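Local atomic coordinates of nitrite oxidoreductase subunit A (PDB entry 7B04), a protein that belongs to the molybdopterin oxidoreductase family and holds a molybdenum atom, two MD1 groups and an iron-sulfur cluster. Residues Thr646-Thr652 / Ile674-Thr680; Val654-Asn658 / Ile684-Ile688; Ala1022-Ser1026 / Tyr1047-Tyr1053. One frame throughout, in Å; residues are numbered along the deposited sequence.

Interaction 1 of 3, residues Thr646-Thr652 / Ile674-Thr680; sequences TKVLWFT and IEQIMST. With MD1 (phosphoric acid 4-(2-amino-4-oxo-3,4,5,6,-tetrahydro-pteridin-6-yl)-2-hydroxy-3,4-dimercapto-but-3-en-yl ester guanylate ester), chain C.
Strands 648-652 and 676-680 run parallel, 8° apart in direction with axes 4.5 Å from each other, and exchange backbone bonds from Gln-676 N to Lys-647 O at one end to Thr-680 N to Phe-651 O at the other. On the face that carries Val-648, Trp-650, Gln-676 and Met-678, the indole is held by two neighbours. Met-678 CE sits over its five-membered ring in a CH-pi contact, 4.1 Å from the centroid and 10° off the normal; the bend at chi3 folds the methyl back over the ring, while SD, lying obliquely to it, makes the Met-aromatic contact. At the rim, Trp-650 NE1 gives a hydrogen bond to Thr-680 OG1 (3.2 Å), which is tilted 21° out of the ring plane. Val-648 CG1 lies alongside Gln-676 CB at 3.6 Å. On the other face Ser-679 CB meets the Phe-651 ring off-centre, 4.0 Å from the centroid, while Ile-677 CG2 touches the ring edge at CE1. Helix 174-191 packs against Val-648 and Gln-676, and helix 734-749 against Trp-650. At the C-terminal end of its strand, Thr-680 CG2 meets MD1 N2. Helix 663-670 joins the strands, which makes this a beta-alpha-beta unit with its C-terminal strand ends at the MD1 pocket.

Interaction 2 of 3, residues Val654-Asn658 / Ile684-Ile688; sequences VNLIN and ITGSI. With MD1 (phosphoric acid 4-(2-amino-4-oxo-3,4,5,6,-tetrahydro-pteridin-6-yl)-2-hydroxy-3,4-dimercapto-but-3-en-yl ester guanylate ester), chain C.
With chi1 at -66°, Ser-687 sets OG opposite its own carbonyl carbon and into the bend of 654-658, where the Asn-655 side chain, turned to chi1 -145°, brings OD1 to meet it. The hydroxyl works both ways there. It donates to Asn-655 OD1 (2.9 Å), approaching somewhat tilted from the carbonyl plane, and accepts from Asn-658 N (2.6 Å) in a fairly straight bond of 159° at the hydrogen. One serine therefore ties the Asn-655 amide to the backbone three residues on, and Ile-657 CB lies against the same OG at 3.4 Å. Thr-685 slides past Asn-655 in the opposite sense, its CB near both ends of the amide, ND2 at 3.4 Å. Asn-658 OD1 turns to a third loop instead, accepting a hydrogen bond from Ile-1024 N. Both loops also touch MD1: Asn-655 N donates to the phosphate oxygen O1B (3.1 Å), and from 684-688 Thr-685 CG2 comes to 3.7 Å from O3'. Gly-686 makes the turn between Thr-685 and Ser-687 with a positive phi. Two loops that follow neighbouring parallel strands thus meet and together form part of the MD1 pocket of this molybdopterin oxidoreductase.

Interaction 3 of 3, residues Ala1022-Ser1026 / Tyr1047-Tyr1053; sequences AWISS and YQSSFRY
Trp-1023 and Ser-1050 are joined at two points: Trp-1023 N donates to Ser-1050 OG (2.9 Å), and Ser-1050 N returns a nearly linear bond of 170° to Trp-1023 O (2.8 Å), lying in the carbonyl plane. The indole then runs out along Tyr-1047. Their planes differ by only 10°, yet the six-membered ring and the phenol meet rim to rim, centroids 5.4 Å apart, and neither covers the other's face. Gln-1048 O comes up to the indole edge, 3.1 Å from Trp-1023 CE3. Next along the chain, the Phe-1051 ring reaches Ala-1022 CB with CE1 at 3.5 Å and has Trp-1023 O near its edge. A second shell fixes these groups. Ser-1049 OG donates to Phe-1051 O (2.6 Å) on a lone pair, linking Ser-1049 to the backbone two residues on, while Trp-1023 NE1 is bonded to Ser-924 O and Ser-1025 OG to Gly-1054 O. Ser-1026 takes the N-cap position of helix 1027-1033, its OG at the edge of the Tyr-1047 ring. For Trp-1023, Ser-1050 and Phe-1051, then, backbone-to-backbone and backbone-to-serine bonds, backed by aromatic contact, join two loops that have no regular strand pairing.

In the fold
Interactions 1 and 2 interleave along the chain: strand 648-652 leads into loop 654-658, and strand 676-681 into loop 684-688, with helix 663-670 between. Their centres lie about 11 Å apart, and Phe-651, Leu-649, Ile-677 and Ser-679 of the mixed sheet pack on Leu-656, Ile-657 and Ile-688 of the loops. Both touch the same MD1. Interaction 3 comes much later in sequence, its segments flanking helix 1027-1033, but sits about 11 Å from interaction 2, centre to centre, and the loops are in contact, as where Thr-685 O meets Tyr-1047 CE1. Interactions 1 and 3 are about 22 Å apart between centres and do not touch. The loops of interaction 2 therefore bridge the sheet and the C-terminal region beside MD1.

Interaction 1 of 3, residues Thr646-Thr652 / Ile674-Thr680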
loop_
_atom_site.group_PDB
_atom_site.type_symbol
_atom_site.label_atom_id
_atom_site.label_comp_id
_atom_site.label_asym_id
_atom_site.label_seq_id
_atom_site.Cartn_x
_atom_site.Cartn_y
_atom_site.Cartn_z
ATOM N N THR B 646 -7.567 29.522 -18.386
ATOM C CA THR B 646 -6.724 28.427 -18.851
ATOM C C THR B 646 -7.143 28.060 -20.267
ATOM O O THR B 646 -8.291 27.668 -20.499
ATOM C CB THR B 646 -6.824 27.199 -17.945
ATOM O OG1 THR B 646 -6.570 27.574 -16.585
ATOM C CG2 THR B 646 -5.828 26.130 -18.375
ATOM N N LYS B 647 -6.214 28.199 -21.203
ATOM C CA LYS B 647 -6.430 27.847 -22.597
ATOM C C LYS B 647 -5.440 26.814 -23.100
ATOM O O LYS B 647 -5.769 26.052 -24.012
ATOM C CB LYS B 647 -6.358 29.100 -23.484
ATOM C CG LYS B 647 -7.524 30.047 -23.269
ATOM C CD LYS B 647 -8.823 29.402 -23.716
ATOM C CE LYS B 647 -9.989 30.361 -23.598
ATOM N NZ LYS B 647 -11.261 29.733 -24.051
ATOM N N VAL B 648 -4.236 26.775 -22.535
ATOM C CA VAL B 648 -3.256 25.730 -22.800
ATOM C C VAL B 648 -2.772 25.204 -21.457
ATOM O O VAL B 648 -2.634 25.968 -20.497
ATOM C CB VAL B 648 -2.067 26.240 -23.644
ATOM C CG1 VAL B 648 -1.168 25.082 -24.045
ATOM C CG2 VAL B 648 -2.555 26.976 -24.872
ATOM N N LEU B 649 -2.527 23.897 -21.388
ATOM C CA LEU B 649 -2.184 23.246 -20.134
ATOM C C LEU B 649 -1.214 22.114 -20.424
ATOM O O LEU B 649 -1.413 21.346 -21.369
ATOM C CB LEU B 649 -3.433 22.711 -19.428
ATOM C CG LEU B 649 -3.220 21.867 -18.173
ATOM C CD1 LEU B 649 -2.440 22.655 -17.135
ATOM C CD2 LEU B 649 -4.554 21.402 -17.608
ATOM N N TRP B 650 -0.159 22.023 -19.614
ATOM C CA TRP B 650 0.792 20.927 -19.738
ATOM C C TRP B 650 1.370 20.597 -18.368
ATOM O O TRP B 650 1.803 21.503 -17.647
ATOM C CB TRP B 650 1.891 21.314 -20.729
ATOM C CG TRP B 650 2.951 20.299 -20.953
ATOM C CD1 TRP B 650 2.829 18.944 -20.879
ATOM C CD2 TRP B 650 4.302 20.561 -21.337
ATOM N NE1 TRP B 650 4.028 18.345 -21.177
ATOM C CE2 TRP B 650 4.950 19.319 -21.460
ATOM C CE3 TRP B 650 5.030 21.729 -21.575
ATOM C CZ2 TRP B 650 6.290 19.211 -21.815
ATOM C CZ3 TRP B 650 6.360 21.621 -21.926
ATOM C CH2 TRP B 650 6.977 20.370 -22.043
ATOM N N PHE B 651 1.370 19.306 -18.014
ATOM C CA PHE B 651 1.745 18.884 -16.669
ATOM C C PHE B 651 2.486 17.549 -16.672
ATOM O O PHE B 651 2.103 16.627 -17.397
ATOM C CB PHE B 651 0.500 18.794 -15.774
ATOM C CG PHE B 651 -0.633 18.003 -16.375
ATOM C CD1 PHE B 651 -1.518 18.598 -17.257
ATOM C CD2 PHE B 651 -0.825 16.673 -16.035
ATOM C CE1 PHE B 651 -2.559 17.877 -17.814
ATOM C CE2 PHE B 651 -1.868 15.949 -16.583
ATOM C CZ PHE B 651 -2.736 16.551 -17.475
ATOM N N THR B 652 3.553 17.470 -15.853
ATOM C CA THR B 652 4.421 16.300 -15.704
ATOM C C THR B 652 4.275 15.741 -14.293
ATOM O O THR B 652 3.965 16.479 -13.349
ATOM C CB THR B 652 5.932 16.622 -15.917
ATOM O OG1 THR B 652 6.399 17.525 -14.891
ATOM C CG2 THR B 652 6.159 17.279 -17.258
ATOM N N ILE B 674 -10.718 24.418 -22.713
ATOM C CA ILE B 674 -9.259 24.446 -22.692
ATOM C C ILE B 674 -8.806 23.898 -24.037
ATOM O O ILE B 674 -9.098 22.748 -24.379
ATOM C CB ILE B 674 -8.690 23.619 -21.533
ATOM C CG1 ILE B 674 -9.497 23.860 -20.258
ATOM C CG2 ILE B 674 -7.210 23.948 -21.318
ATOM C CD1 ILE B 674 -8.812 23.372 -19.000
ATOM N N GLU B 675 -8.191 24.755 -24.838
ATOM C CA GLU B 675 -7.767 24.493 -26.236
ATOM C C GLU B 675 -6.591 23.533 -26.392
ATOM O O GLU B 675 -6.410 23.035 -27.489
ATOM C CB GLU B 675 -7.612 25.815 -26.964
ATOM C CG GLU B 675 -8.751 26.738 -26.660
ATOM C CD GLU B 675 -8.760 27.940 -27.557
ATOM O OE1 GLU B 675 -7.879 28.028 -28.366
ATOM O OE2 GLU B 675 -9.655 28.770 -27.429
ATOM N N GLN B 676 -5.733 23.406 -25.393
ATOM C CA GLN B 676 -4.639 22.420 -25.530
ATOM C C GLN B 676 -4.328 21.794 -24.177
ATOM O O GLN B 676 -3.927 22.528 -23.324
ATOM C CB GLN B 676 -3.435 23.148 -26.092
ATOM C CG GLN B 676 -2.204 22.296 -26.203
ATOM C CD GLN B 676 -1.268 22.956 -27.166
ATOM O OE1 GLN B 676 -1.627 23.875 -27.865
ATOM N NE2 GLN B 676 -0.054 22.474 -27.211
ATOM N N ILE B 677 -4.467 20.474 -24.029
ATOM C CA ILE B 677 -4.142 19.777 -22.793
ATOM C C ILE B 677 -3.019 18.801 -23.101
ATOM O O ILE B 677 -3.107 18.028 -24.061
ATOM C CB ILE B 677 -5.364 19.041 -22.213
ATOM C CG1 ILE B 677 -6.445 20.034 -21.780
ATOM C CG2 ILE B 677 -4.952 18.150 -21.054
ATOM C CD1 ILE B 677 -7.516 20.267 -22.817
ATOM N N MET B 678 -1.970 18.834 -22.289
ATOM C CA MET B 678 -0.779 18.045 -22.549
ATOM C C MET B 678 -0.343 17.400 -21.246
ATOM O O MET B 678 -0.445 18.009 -20.177
ATOM C CB MET B 678 0.342 18.918 -23.119
ATOM C CG MET B 678 0.016 19.536 -24.461
ATOM S SD MET B 678 1.126 20.894 -24.849
ATOM C CE MET B 678 2.675 20.038 -25.058
ATOM N N SER B 679 0.149 16.172 -21.340
ATOM C CA SER B 679 0.586 15.453 -20.157
ATOM C C SER B 679 1.848 14.669 -20.470
ATOM O O SER B 679 1.924 13.968 -21.484
ATOM C CB SER B 679 -0.506 14.520 -19.638
ATOM O OG SER B 679 -0.034 13.763 -18.536
ATOM N N THR B 680 2.832 14.799 -19.593
ATOM C CA THR B 680 4.001 13.938 -19.573
ATOM C C THR B 680 3.801 12.845 -18.535
ATOM O O THR B 680 3.397 13.124 -17.400
ATOM C CB THR B 680 5.259 14.730 -19.238
ATOM O OG1 THR B 680 5.513 15.673 -20.283
ATOM C CG2 THR B 680 6.435 13.801 -19.099
HETATM P PB MD1 C . -0.884 13.321 -8.062
HETATM O O3B MD1 C . -0.746 11.700 -7.815
HETATM O O1B MD1 C . -1.702 13.534 -9.312
HETATM O O2B MD1 C . 0.493 13.907 -8.263
HETATM O O3A MD1 C . -1.605 14.100 -6.795
HETATM C C10 MD1 C . -1.649 13.545 -5.513
HETATM C C11 MD1 C . -3.017 13.890 -4.853
HETATM O O11 MD1 C . -4.021 12.652 -5.051
HETATM C C12 MD1 C . -2.863 14.230 -3.572
HETATM S S12 MD1 C . -1.216 14.082 -2.819
HETATM C C13 MD1 C . -3.976 14.768 -2.627
HETATM S S13 MD1 C . -3.396 15.121 -0.941
HETATM C C14 MD1 C . -5.388 15.007 -2.891
HETATM N N15 MD1 C . -6.161 13.860 -2.083
HETATM C C16 MD1 C . -7.509 13.648 -2.440
HETATM C C15 MD1 C . -8.359 12.803 -1.559
HETATM O O14 MD1 C . -7.898 12.335 -0.573
HETATM N N17 MD1 C . -9.781 12.551 -1.914
HETATM C C17 MD1 C . -10.377 13.157 -3.202
HETATM N N16 MD1 C . -11.765 12.914 -3.543
HETATM N N18 MD1 C . -9.526 14.019 -4.102
HETATM C C20 MD1 C . -8.149 14.279 -3.778
HETATM N N8 MD1 C . -7.400 15.080 -4.654
HETATM C C7 MD1 C . -5.852 15.260 -4.300
HETATM P PA MD1 C . 0.086 10.697 -8.827
HETATM O O1A MD1 C . 0.600 9.496 -8.071
HETATM O O2A MD1 C . -0.863 10.249 -9.899
HETATM O "O5'" MD1 C . 1.332 11.431 -9.612
HETATM C "C5'" MD1 C . 2.210 10.581 -10.298
HETATM C "C4'" MD1 C . 1.849 10.524 -11.823
HETATM O "O4'" MD1 C . 3.128 10.782 -12.670
HETATM C "C1'" MD1 C . 3.570 9.379 -13.185
HETATM N N9 MD1 C . 5.021 9.151 -12.941
HETATM C C4 MD1 C . 5.901 9.884 -13.602
HETATM N N3 MD1 C . 5.719 10.968 -14.602
HETATM C C2 MD1 C . 6.889 11.618 -15.177
HETATM N N2 MD1 C . 6.704 12.671 -16.149
HETATM N N1 MD1 C . 8.219 11.226 -14.789
HETATM C C6 MD1 C . 8.386 10.183 -13.826
HETATM O O6 MD1 C . 9.477 9.856 -13.503
HETATM C C5 MD1 C . 7.151 9.500 -13.222
HETATM N N7 MD1 C . 7.016 8.526 -12.329
HETATM C C8 MD1 C . 5.696 8.299 -12.146
HETATM C "C2'" MD1 C . 2.858 8.534 -12.552
HETATM O "O2'" MD1 C . 2.550 7.394 -13.408
HETATM C "C3'" MD1 C . 1.471 9.347 -12.152
HETATM O "O3'" MD1 C . 0.592 9.394 -13.315
#

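Interaction 2 of 3, residues Val654-Asn658 / Ile684-Ile688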
loop_
_atom_site.group_PDB
_atom_site.type_symbol
_atom_site.label_atom_id
_atom_site.label_comp_id
_atom_site.label_asym_id
_atom_site.label_seq_id
_atom_site.Cartn_x
_atom_site.Cartn_y
_atom_site.Cartn_z
ATOM N N VAL B 654 2.122 14.290 -12.782
ATOM C CA VAL B 654 0.813 14.408 -12.092
ATOM C C VAL B 654 -0.254 13.778 -12.973
ATOM O O VAL B 654 -0.081 13.819 -14.154
ATOM C CB VAL B 654 0.484 15.867 -11.751
ATOM C CG1 VAL B 654 0.704 16.145 -10.292
ATOM C CG2 VAL B 654 1.295 16.839 -12.555
ATOM N N ASN B 655 -1.273 13.165 -12.382
ATOM C CA ASN B 655 -2.451 12.597 -13.084
ATOM C C ASN B 655 -3.555 13.594 -12.776
ATOM O O ASN B 655 -4.526 13.249 -12.190
ATOM C CB ASN B 655 -2.831 11.274 -12.439
ATOM C CG ASN B 655 -3.363 10.215 -13.360
ATOM O OD1 ASN B 655 -3.859 10.498 -14.420
ATOM N ND2 ASN B 655 -3.283 8.985 -12.934
ATOM N N LEU B 656 -3.323 14.825 -13.165
ATOM C CA LEU B 656 -4.105 16.011 -12.782
ATOM C C LEU B 656 -5.574 15.832 -13.059
ATOM O O LEU B 656 -6.370 16.123 -12.197
ATOM C CB LEU B 656 -3.555 17.153 -13.622
ATOM C CG LEU B 656 -3.941 18.547 -13.184
ATOM C CD1 LEU B 656 -2.726 19.275 -12.678
ATOM C CD2 LEU B 656 -4.555 19.285 -14.335
ATOM N N ILE B 657 -5.895 15.396 -14.257
ATOM C CA ILE B 657 -7.311 15.306 -14.598
ATOM C C ILE B 657 -7.962 14.116 -13.904
ATOM O O ILE B 657 -9.048 14.234 -13.325
ATOM C CB ILE B 657 -7.490 15.241 -16.126
ATOM C CG1 ILE B 657 -6.992 16.537 -16.765
ATOM C CG2 ILE B 657 -8.950 15.017 -16.487
ATOM C CD1 ILE B 657 -6.899 16.486 -18.275
ATOM N N ASN B 658 -7.290 12.961 -13.922
ATOM C CA ASN B 658 -7.832 11.779 -13.261
ATOM C C ASN B 658 -8.010 12.019 -11.770
ATOM O O ASN B 658 -9.044 11.660 -11.195
ATOM C CB ASN B 658 -6.922 10.576 -13.517
ATOM C CG ASN B 658 -7.440 9.298 -12.888
ATOM O OD1 ASN B 658 -7.976 8.432 -13.580
ATOM N ND2 ASN B 658 -7.256 9.156 -11.579
ATOM N N ILE B 684 -0.452 5.236 -19.490
ATOM C CA ILE B 684 -1.693 5.831 -19.982
ATOM C C ILE B 684 -2.668 5.883 -18.804
ATOM O O ILE B 684 -3.083 4.851 -18.277
ATOM C CB ILE B 684 -2.257 5.054 -21.181
ATOM C CG1 ILE B 684 -3.495 5.742 -21.758
ATOM C CG2 ILE B 684 -2.502 3.571 -20.857
ATOM C CD1 ILE B 684 -3.814 5.295 -23.171
ATOM N N THR B 685 -3.007 7.095 -18.363
ATOM C CA THR B 685 -3.605 7.291 -17.046
ATOM C C THR B 685 -5.063 7.733 -17.046
ATOM O O THR B 685 -5.629 7.924 -15.963
ATOM C CB THR B 685 -2.775 8.301 -16.253
ATOM O OG1 THR B 685 -2.504 9.447 -17.070
ATOM C CG2 THR B 685 -1.471 7.666 -15.816
ATOM N N GLY B 686 -5.698 7.872 -18.202
ATOM C CA GLY B 686 -7.016 8.477 -18.231
ATOM C C GLY B 686 -6.991 9.993 -18.202
ATOM O O GLY B 686 -7.922 10.630 -18.703
ATOM N N SER B 687 -5.954 10.593 -17.609
ATOM C CA SER B 687 -5.694 11.995 -17.915
ATOM C C SER B 687 -5.158 12.140 -19.334
ATOM O O SER B 687 -5.446 13.136 -20.004
ATOM C CB SER B 687 -4.727 12.605 -16.902
ATOM O OG SER B 687 -5.314 12.669 -15.613
ATOM N N ILE B 688 -4.393 11.153 -19.811
ATOM C CA ILE B 688 -3.987 11.145 -21.213
ATOM C C ILE B 688 -5.192 10.845 -22.096
ATOM O O ILE B 688 -5.341 11.404 -23.192
ATOM C CB ILE B 688 -2.857 10.119 -21.455
ATOM C CG1 ILE B 688 -1.460 10.707 -21.243
ATOM C CG2 ILE B 688 -2.941 9.528 -22.859
ATOM C CD1 ILE B 688 -1.192 11.171 -19.847
HETATM P PB MD1 C . -0.884 13.321 -8.062
HETATM O O3B MD1 C . -0.746 11.700 -7.815
HETATM O O1B MD1 C . -1.702 13.534 -9.312
HETATM O O2B MD1 C . 0.493 13.907 -8.263
HETATM O O3A MD1 C . -1.605 14.100 -6.795
HETATM C C10 MD1 C . -1.649 13.545 -5.513
HETATM C C11 MD1 C . -3.017 13.890 -4.853
HETATM O O11 MD1 C . -4.021 12.652 -5.051
HETATM C C12 MD1 C . -2.863 14.230 -3.572
HETATM S S12 MD1 C . -1.216 14.082 -2.819
HETATM C C13 MD1 C . -3.976 14.768 -2.627
HETATM S S13 MD1 C . -3.396 15.121 -0.941
HETATM C C14 MD1 C . -5.388 15.007 -2.891
HETATM N N15 MD1 C . -6.161 13.860 -2.083
HETATM C C16 MD1 C . -7.509 13.648 -2.440
HETATM C C15 MD1 C . -8.359 12.803 -1.559
HETATM O O14 MD1 C . -7.898 12.335 -0.573
HETATM N N17 MD1 C . -9.781 12.551 -1.914
HETATM C C17 MD1 C . -10.377 13.157 -3.202
HETATM N N16 MD1 C . -11.765 12.914 -3.543
HETATM N N18 MD1 C . -9.526 14.019 -4.102
HETATM C C20 MD1 C . -8.149 14.279 -3.778
HETATM N N8 MD1 C . -7.400 15.080 -4.654
HETATM C C7 MD1 C . -5.852 15.260 -4.300
HETATM P PA MD1 C . 0.086 10.697 -8.827
HETATM O O1A MD1 C . 0.600 9.496 -8.071
HETATM O O2A MD1 C . -0.863 10.249 -9.899
HETATM O "O5'" MD1 C . 1.332 11.431 -9.612
HETATM C "C5'" MD1 C . 2.210 10.581 -10.298
HETATM C "C4'" MD1 C . 1.849 10.524 -11.823
HETATM O "O4'" MD1 C . 3.128 10.782 -12.670
HETATM C "C1'" MD1 C . 3.570 9.379 -13.185
HETATM N N9 MD1 C . 5.021 9.151 -12.941
HETATM C C4 MD1 C . 5.901 9.884 -13.602
HETATM N N3 MD1 C . 5.719 10.968 -14.602
HETATM C C2 MD1 C . 6.889 11.618 -15.177
HETATM N N2 MD1 C . 6.704 12.671 -16.149
HETATM N N1 MD1 C . 8.219 11.226 -14.789
HETATM C C6 MD1 C . 8.386 10.183 -13.826
HETATM O O6 MD1 C . 9.477 9.856 -13.503
HETATM C C5 MD1 C . 7.151 9.500 -13.222
HETATM N N7 MD1 C . 7.016 8.526 -12.329
HETATM C C8 MD1 C . 5.696 8.299 -12.146
HETATM C "C2'" MD1 C . 2.858 8.534 -12.552
HETATM O "O2'" MD1 C . 2.550 7.394 -13.408
HETATM C "C3'" MD1 C . 1.471 9.347 -12.152
HETATM O "O3'" MD1 C . 0.592 9.394 -13.315
#

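Interaction 3 of 3, residues Ala1022-Ser1026 / Tyr1047-Tyr1053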
loop_
_atom_site.group_PDB
_atom_site.type_symbol
_atom_site.label_atom_id
_atom_site.label_comp_id
_atom_site.label_asym_id
_atom_site.label_seq_id
_atom_site.Cartn_x
_atom_site.Cartn_y
_atom_site.Cartn_z
ATOM N N ALA B 1022 -8.341 5.495 -7.528
ATOM C CA ALA B 1022 -8.333 4.473 -8.550
ATOM C C ALA B 1022 -8.403 5.120 -9.939
ATOM O O ALA B 1022 -8.695 6.311 -10.076
ATOM C CB ALA B 1022 -9.502 3.546 -8.285
ATOM N N TRP B 1023 -8.104 4.343 -10.986
ATOM C CA TRP B 1023 -8.185 4.892 -12.338
ATOM C C TRP B 1023 -9.655 5.065 -12.711
ATOM O O TRP B 1023 -10.425 4.099 -12.717
ATOM C CB TRP B 1023 -7.461 3.991 -13.344
ATOM C CG TRP B 1023 -5.958 4.070 -13.237
ATOM C CD1 TRP B 1023 -5.248 4.524 -12.167
ATOM C CD2 TRP B 1023 -4.986 3.698 -14.230
ATOM N NE1 TRP B 1023 -3.904 4.456 -12.422
ATOM C CE2 TRP B 1023 -3.714 3.953 -13.682
ATOM C CE3 TRP B 1023 -5.068 3.170 -15.522
ATOM C CZ2 TRP B 1023 -2.535 3.703 -14.379
ATOM C CZ3 TRP B 1023 -3.894 2.921 -16.213
ATOM C CH2 TRP B 1023 -2.645 3.191 -15.640
ATOM N N ILE B 1024 -10.030 6.304 -13.055
ATOM C CA ILE B 1024 -11.444 6.665 -13.168
ATOM C C ILE B 1024 -12.078 6.015 -14.391
ATOM O O ILE B 1024 -11.412 5.653 -15.368
ATOM C CB ILE B 1024 -11.613 8.195 -13.210
ATOM C CG1 ILE B 1024 -11.090 8.763 -14.529
ATOM C CG2 ILE B 1024 -10.897 8.845 -12.035
ATOM C CD1 ILE B 1024 -11.453 10.216 -14.754
ATOM N N SER B 1025 -13.399 5.870 -14.329
ATOM C CA SER B 1025 -14.155 5.381 -15.471
ATOM C C SER B 1025 -14.179 6.433 -16.570
ATOM O O SER B 1025 -14.545 7.588 -16.333
ATOM C CB SER B 1025 -15.580 5.022 -15.049
ATOM O OG SER B 1025 -15.582 4.013 -14.054
ATOM N N SER B 1026 -13.784 6.033 -17.770
ATOM C CA SER B 1026 -13.817 6.888 -18.944
ATOM C C SER B 1026 -14.899 6.390 -19.892
ATOM O O SER B 1026 -15.585 5.399 -19.623
ATOM C CB SER B 1026 -12.449 6.920 -19.627
ATOM O OG SER B 1026 -12.144 5.669 -20.217
ATOM N N TYR B 1047 -5.947 1.554 -21.495
ATOM C CA TYR B 1047 -6.279 2.174 -20.221
ATOM C C TYR B 1047 -7.342 1.357 -19.500
ATOM O O TYR B 1047 -8.323 0.903 -20.098
ATOM C CB TYR B 1047 -6.754 3.605 -20.430
ATOM C CG TYR B 1047 -7.407 4.229 -19.205
ATOM C CD1 TYR B 1047 -6.649 4.610 -18.103
ATOM C CD2 TYR B 1047 -8.772 4.468 -19.169
ATOM C CE1 TYR B 1047 -7.249 5.185 -16.992
ATOM C CE2 TYR B 1047 -9.368 5.044 -18.064
ATOM C CZ TYR B 1047 -8.606 5.402 -16.980
ATOM O OH TYR B 1047 -9.203 5.978 -15.880
ATOM N N GLN B 1048 -7.113 1.137 -18.217
ATOM C CA GLN B 1048 -7.967 0.318 -17.377
ATOM C C GLN B 1048 -8.615 1.155 -16.285
ATOM O O GLN B 1048 -7.918 1.901 -15.580
ATOM C CB GLN B 1048 -7.111 -0.773 -16.755
ATOM C CG GLN B 1048 -7.614 -1.277 -15.474
ATOM C CD GLN B 1048 -8.469 -2.485 -15.583
ATOM O OE1 GLN B 1048 -8.795 -3.125 -14.587
ATOM N NE2 GLN B 1048 -8.884 -2.787 -16.801
ATOM N N SER B 1049 -9.935 1.035 -16.140
ATOM C CA SER B 1049 -10.626 1.698 -15.039
ATOM C C SER B 1049 -10.758 0.739 -13.866
ATOM O O SER B 1049 -10.899 -0.479 -14.042
ATOM C CB SER B 1049 -12.018 2.186 -15.456
ATOM O OG SER B 1049 -12.863 2.258 -14.328
ATOM N N SER B 1050 -10.690 1.297 -12.668
ATOM C CA SER B 1050 -10.860 0.539 -11.439
ATOM C C SER B 1050 -12.319 0.436 -11.004
ATOM O O SER B 1050 -12.603 -0.195 -9.982
ATOM C CB SER B 1050 -10.023 1.164 -10.323
ATOM O OG SER B 1050 -8.726 1.526 -10.786
ATOM N N PHE B 1051 -13.232 1.115 -11.693
ATOM C CA PHE B 1051 -14.656 1.075 -11.389
ATOM C C PHE B 1051 -15.400 0.577 -12.619
ATOM O O PHE B 1051 -14.909 0.689 -13.749
ATOM C CB PHE B 1051 -15.221 2.462 -11.010
ATOM C CG PHE B 1051 -14.367 3.222 -10.051
ATOM C CD1 PHE B 1051 -13.278 3.936 -10.507
ATOM C CD2 PHE B 1051 -14.670 3.255 -8.701
ATOM C CE1 PHE B 1051 -12.486 4.649 -9.639
ATOM C CE2 PHE B 1051 -13.877 3.977 -7.824
ATOM C CZ PHE B 1051 -12.784 4.671 -8.297
ATOM N N ARG B 1052 -16.607 0.051 -12.399
ATOM C CA ARG B 1052 -17.486 -0.236 -13.528
ATOM C C ARG B 1052 -17.972 1.063 -14.159
ATOM O O ARG B 1052 -17.797 1.296 -15.362
ATOM C CB ARG B 1052 -18.665 -1.107 -13.085
ATOM C CG ARG B 1052 -18.261 -2.459 -12.524
ATOM C CD ARG B 1052 -19.475 -3.240 -12.053
ATOM N NE ARG B 1052 -20.324 -3.664 -13.162
ATOM C CZ ARG B 1052 -21.510 -4.246 -13.016
ATOM N NH1 ARG B 1052 -21.995 -4.474 -11.802
ATOM N NH2 ARG B 1052 -22.212 -4.601 -14.083
ATOM N N TYR B 1053 -18.569 1.930 -13.348
ATOM C CA TYR B 1053 -18.959 3.266 -13.762
ATOM C C TYR B 1053 -18.552 4.261 -12.684
ATOM O O TYR B 1053 -18.463 3.920 -11.500
ATOM C CB TYR B 1053 -20.471 3.390 -14.011
ATOM C CG TYR B 1053 -21.093 2.264 -14.803
ATOM C CD1 TYR B 1053 -21.580 1.135 -14.164
ATOM C CD2 TYR B 1053 -21.215 2.340 -16.185
ATOM C CE1 TYR B 1053 -22.156 0.105 -14.878
ATOM C CE2 TYR B 1053 -21.793 1.312 -16.907
ATOM C CZ TYR B 1053 -22.262 0.196 -16.245
ATOM O OH TYR B 1053 -22.841 -0.839 -16.942
#